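Long-range contact in D-alanyl transferase DltD (Enterococcus faecium TX0133A04, PDB 6PFX), which probably takes part in D-alanylation of lipoteichoic acid in the Gram-positive cell wall, as a membrane-associated member of the DltD family: residues A[315-320]-A[384-389]. Numbering follows the deposited sequence.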
ATOM      1  N   ALA A 315     -15.145   3.625  -3.435  1.00 11.04           N
ATOM      2  CA  ALA A 315     -15.091   2.189  -3.188  1.00 10.26           C
ATOM      3  C   ALA A 315     -15.777   1.419  -4.305  1.00 11.78           C
ATOM      4  O   ALA A 315     -15.271   0.387  -4.750  1.00 10.12           O
ATOM      5  CB  ALA A 315     -15.748   1.867  -1.852  1.00 13.89           C
ATOM      6  N   LYS A 316     -16.915   1.925  -4.797  1.00 13.24           N
ATOM      7  CA  LYS A 316     -17.584   1.279  -5.923  1.00 12.58           C
ATOM      8  C   LYS A 316     -16.656   1.196  -7.127  1.00 10.43           C
ATOM      9  O   LYS A 316     -16.580   0.155  -7.794  1.00 11.04           O
ATOM     10  CB  LYS A 316     -18.849   2.057  -6.300  1.00 12.80           C
ATOM     11  CG  LYS A 316     -19.695   1.411  -7.410  1.00 16.32           C
ATOM     12  CD  LYS A 316     -20.990   2.170  -7.686  1.00 16.29           C
ATOM     13  CE  LYS A 316     -21.944   1.337  -8.517  1.00 25.90           C
ATOM     14  NZ  LYS A 316     -21.874   1.673  -9.945  1.00 35.02           N
ATOM     15  N   LYS A 317     -15.946   2.287  -7.411  1.00 11.29           N
ATOM     16  CA  LYS A 317     -15.078   2.347  -8.579  1.00  9.83           C
ATOM     17  C   LYS A 317     -13.891   1.399  -8.431  1.00 11.05           C
ATOM     18  O   LYS A 317     -13.555   0.656  -9.366  1.00 10.67           O
ATOM     19  CB  LYS A 317     -14.609   3.785  -8.805  1.00 11.44           C
ATOM     20  CG  LYS A 317     -13.774   3.950 -10.059  1.00 11.45           C
ATOM     21  CD  LYS A 317     -13.599   5.421 -10.435  1.00 10.94           C
ATOM     22  CE  LYS A 317     -12.627   5.581 -11.596  1.00 11.44           C
ATOM     23  NZ  LYS A 317     -12.596   7.012 -12.073  1.00 13.61           N
ATOM     24  N   ILE A 318     -13.241   1.399  -7.261  1.00  9.86           N
ATOM     25  CA  ILE A 318     -12.077   0.526  -7.091  1.00 11.51           C
ATOM     26  C   ILE A 318     -12.491  -0.939  -7.063  1.00 12.52           C
ATOM     27  O   ILE A 318     -11.771  -1.798  -7.589  1.00  9.41           O
ATOM     28  CB  ILE A 318     -11.216   0.959  -5.888  1.00 14.02           C
ATOM     29  CG1 ILE A 318      -9.749   0.575  -6.114  1.00 14.13           C
ATOM     30  CG2 ILE A 318     -11.738   0.397  -4.603  1.00 13.40           C
ATOM     31  CD1 ILE A 318      -9.102   1.333  -7.247  1.00 12.63           C
ATOM     32  N   LYS A 319     -13.667  -1.240  -6.501  1.00 12.10           N
ATOM     33  CA  LYS A 319     -14.168  -2.612  -6.489  1.00 10.53           C
ATOM     34  C   LYS A 319     -14.552  -3.084  -7.884  1.00 10.83           C
ATOM     35  O   LYS A 319     -14.330  -4.254  -8.213  1.00 13.27           O
ATOM     36  CB  LYS A 319     -15.294  -2.766  -5.469  1.00 13.82           C
ATOM     37  CG  LYS A 319     -14.775  -2.646  -4.035  1.00 15.24           C
ATOM     38  CD  LYS A 319     -15.753  -3.161  -2.987  1.00 21.58           C
ATOM     39  CE  LYS A 319     -17.151  -2.645  -3.183  1.00 26.97           C
ATOM     40  NZ  LYS A 319     -17.987  -3.003  -1.997  1.00 26.51           N
ATOM     41  N   PHE A 320     -15.072  -2.193  -8.733  1.00 10.45           N
ATOM     42  CA  PHE A 320     -15.288  -2.564 -10.127  1.00 10.47           C
ATOM     43  C   PHE A 320     -13.967  -2.929 -10.795  1.00 10.48           C
ATOM     44  O   PHE A 320     -13.866  -3.949 -11.490  1.00 11.04           O
ATOM     45  CB  PHE A 320     -15.972  -1.417 -10.867  1.00 10.80           C
ATOM     46  CG  PHE A 320     -16.204  -1.694 -12.316  1.00 13.15           C
ATOM     47  CD1 PHE A 320     -15.248  -1.377 -13.266  1.00 14.53           C
ATOM     48  CD2 PHE A 320     -17.382  -2.284 -12.731  1.00 13.93           C
ATOM     49  CE1 PHE A 320     -15.471  -1.641 -14.614  1.00 13.44           C
ATOM     50  CE2 PHE A 320     -17.608  -2.546 -14.064  1.00 14.72           C
ATOM     51  CZ  PHE A 320     -16.647  -2.238 -15.005  1.00 14.84           C
ATOM     52  N   LYS A 384      -7.078   7.343 -19.679  1.00 14.71           N
ATOM     53  CA  LYS A 384      -7.629   8.539 -19.056  1.00 15.24           C
ATOM     54  C   LYS A 384      -9.136   8.431 -18.899  1.00 13.73           C
ATOM     55  O   LYS A 384      -9.708   9.006 -17.964  1.00 15.67           O
ATOM     56  CB  LYS A 384      -7.242   9.788 -19.854  1.00 19.18           C
ATOM     57  CG  LYS A 384      -5.760  10.118 -19.785  1.00 20.74           C
ATOM     58  CD  LYS A 384      -5.483  11.504 -19.215  1.00 28.68           C
ATOM     59  CE  LYS A 384      -3.987  11.742 -19.090  1.00 36.25           C
ATOM     60  NZ  LYS A 384      -3.678  13.125 -18.629  1.00 52.56           N
ATOM     61  N   SER A 385      -9.798   7.701 -19.794  1.00 13.45           N
ATOM     62  CA  SER A 385     -11.229   7.489 -19.645  1.00 11.73           C
ATOM     63  C   SER A 385     -11.535   6.850 -18.302  1.00 14.16           C
ATOM     64  O   SER A 385     -12.429   7.295 -17.575  1.00 15.14           O
ATOM     65  CB  SER A 385     -11.738   6.605 -20.767  1.00 13.79           C
ATOM     66  OG  SER A 385     -13.109   6.299 -20.597  1.00 21.29           O
ATOM     67  N   TRP A 386     -10.803   5.791 -17.958  1.00 11.91           N
ATOM     68  CA  TRP A 386     -11.007   5.155 -16.662  1.00 10.76           C
ATOM     69  C   TRP A 386     -10.685   6.112 -15.516  1.00 13.09           C
ATOM     70  O   TRP A 386     -11.431   6.191 -14.530  1.00 12.03           O
ATOM     71  CB  TRP A 386     -10.178   3.867 -16.556  1.00 12.32           C
ATOM     72  CG  TRP A 386     -10.360   3.260 -15.188  1.00 10.82           C
ATOM     73  CD1 TRP A 386      -9.424   3.139 -14.203  1.00 12.33           C
ATOM     74  CD2 TRP A 386     -11.585   2.779 -14.637  1.00 10.77           C
ATOM     75  NE1 TRP A 386      -9.989   2.594 -13.075  1.00 10.50           N
ATOM     76  CE2 TRP A 386     -11.315   2.348 -13.321  1.00 10.91           C
ATOM     77  CE3 TRP A 386     -12.881   2.644 -15.139  1.00 13.51           C
ATOM     78  CZ2 TRP A 386     -12.298   1.809 -12.494  1.00 12.64           C
ATOM     79  CZ3 TRP A 386     -13.851   2.112 -14.325  1.00 11.96           C
ATOM     80  CH2 TRP A 386     -13.550   1.669 -13.023  1.00 15.08           C
ATOM     81  N   GLN A 387      -9.573   6.842 -15.618  1.00 12.35           N
ATOM     82  CA  GLN A 387      -9.204   7.782 -14.566  1.00 14.06           C
ATOM     83  C   GLN A 387     -10.330   8.769 -14.281  1.00 13.93           C
ATOM     84  O   GLN A 387     -10.565   9.138 -13.124  1.00 14.04           O
ATOM     85  CB  GLN A 387      -7.920   8.514 -14.959  1.00 15.22           C
ATOM     86  CG  GLN A 387      -6.698   7.620 -15.064  1.00 12.54           C
ATOM     87  CD  GLN A 387      -5.517   8.307 -15.728  1.00 15.61           C
ATOM     88  OE1 GLN A 387      -5.320   9.511 -15.587  1.00 18.61           O
ATOM     89  NE2 GLN A 387      -4.731   7.539 -16.459  1.00 15.71           N
ATOM     90  N   HIS A 388     -11.062   9.176 -15.320  1.00 13.68           N
ATOM     91  CA  HIS A 388     -12.122  10.170 -15.202  1.00 14.18           C
ATOM     92  C   HIS A 388     -13.518   9.562 -15.072  1.00 18.79           C
ATOM     93  O   HIS A 388     -14.498  10.310 -14.978  1.00 16.66           O
ATOM     94  CB  HIS A 388     -12.099  11.099 -16.427  1.00 15.82           C
ATOM     95  CG  HIS A 388     -10.792  11.797 -16.646  1.00 19.98           C
ATOM     96  ND1 HIS A 388      -9.950  12.147 -15.614  1.00 31.73           N
ATOM     97  CD2 HIS A 388     -10.192  12.224 -17.783  1.00 25.27           C
ATOM     98  CE1 HIS A 388      -8.884  12.756 -16.105  1.00 30.55           C
ATOM     99  NE2 HIS A 388      -9.006  12.814 -17.418  1.00 30.83           N
ATOM    100  N   GLN A 389     -13.627   8.235 -15.027  1.00 14.76           N
ATOM    101  CA  GLN A 389     -14.922   7.565 -15.073  1.00 14.45           C
ATOM    102  C   GLN A 389     -15.719   7.841 -13.805  1.00 15.54           C
ATOM    103  O   GLN A 389     -15.227   7.618 -12.697  1.00 14.28           O
ATOM    104  CB  GLN A 389     -14.693   6.054 -15.198  1.00 17.19           C
ATOM    105  CG  GLN A 389     -15.924   5.184 -14.937  1.00 17.71           C
ATOM    106  CD  GLN A 389     -16.690   4.845 -16.195  1.00 21.24           C
ATOM    107  OE1 GLN A 389     -16.114   4.413 -17.191  1.00 20.09           O
ATOM    108  NE2 GLN A 389     -18.001   5.018 -16.147  1.00 26.64           N
TER
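Over one face of the Trp386 indole lies Lys317 CE, 3.8 Å above the ring plane and offset toward the rim, a CH-pi contact, with Lys317 CG close to CZ2. Lys317 O meets the indole at its edge, in plane, 3.6 Å from CZ2. The Phe320 ring approaches obliquely, CD1 to CH2 of Trp386 at 3.5 Å; with planes 28° apart but centroids separated by 5.7 Å, the two rings hardly overlap. Trp386 NE1 is hydrogen-bonded to Gln321 OE1, which ties the indole to helix 308-323.

Because Lys317 has CG anti to its backbone N (chi1 -176°) and stays extended beyond it, the chain runs past the indole, opposite in direction to the Trp386 side chain. NZ donates to Gln389 O at 2.8 Å, in the carbonyl plane on a lone pair, and to Trp386 O at 2.8 Å, almost in line with that carbonyl (163°). A weak bond reaches Gln387 O at 3.1 Å, and Arg267 O is a further acceptor. One ammonium thus gathers carbonyl oxygens from the last turn of 384-388 and the residue after it, joining helix 308-323 of the SGNH-hydrolase-like fold to the C-terminal region.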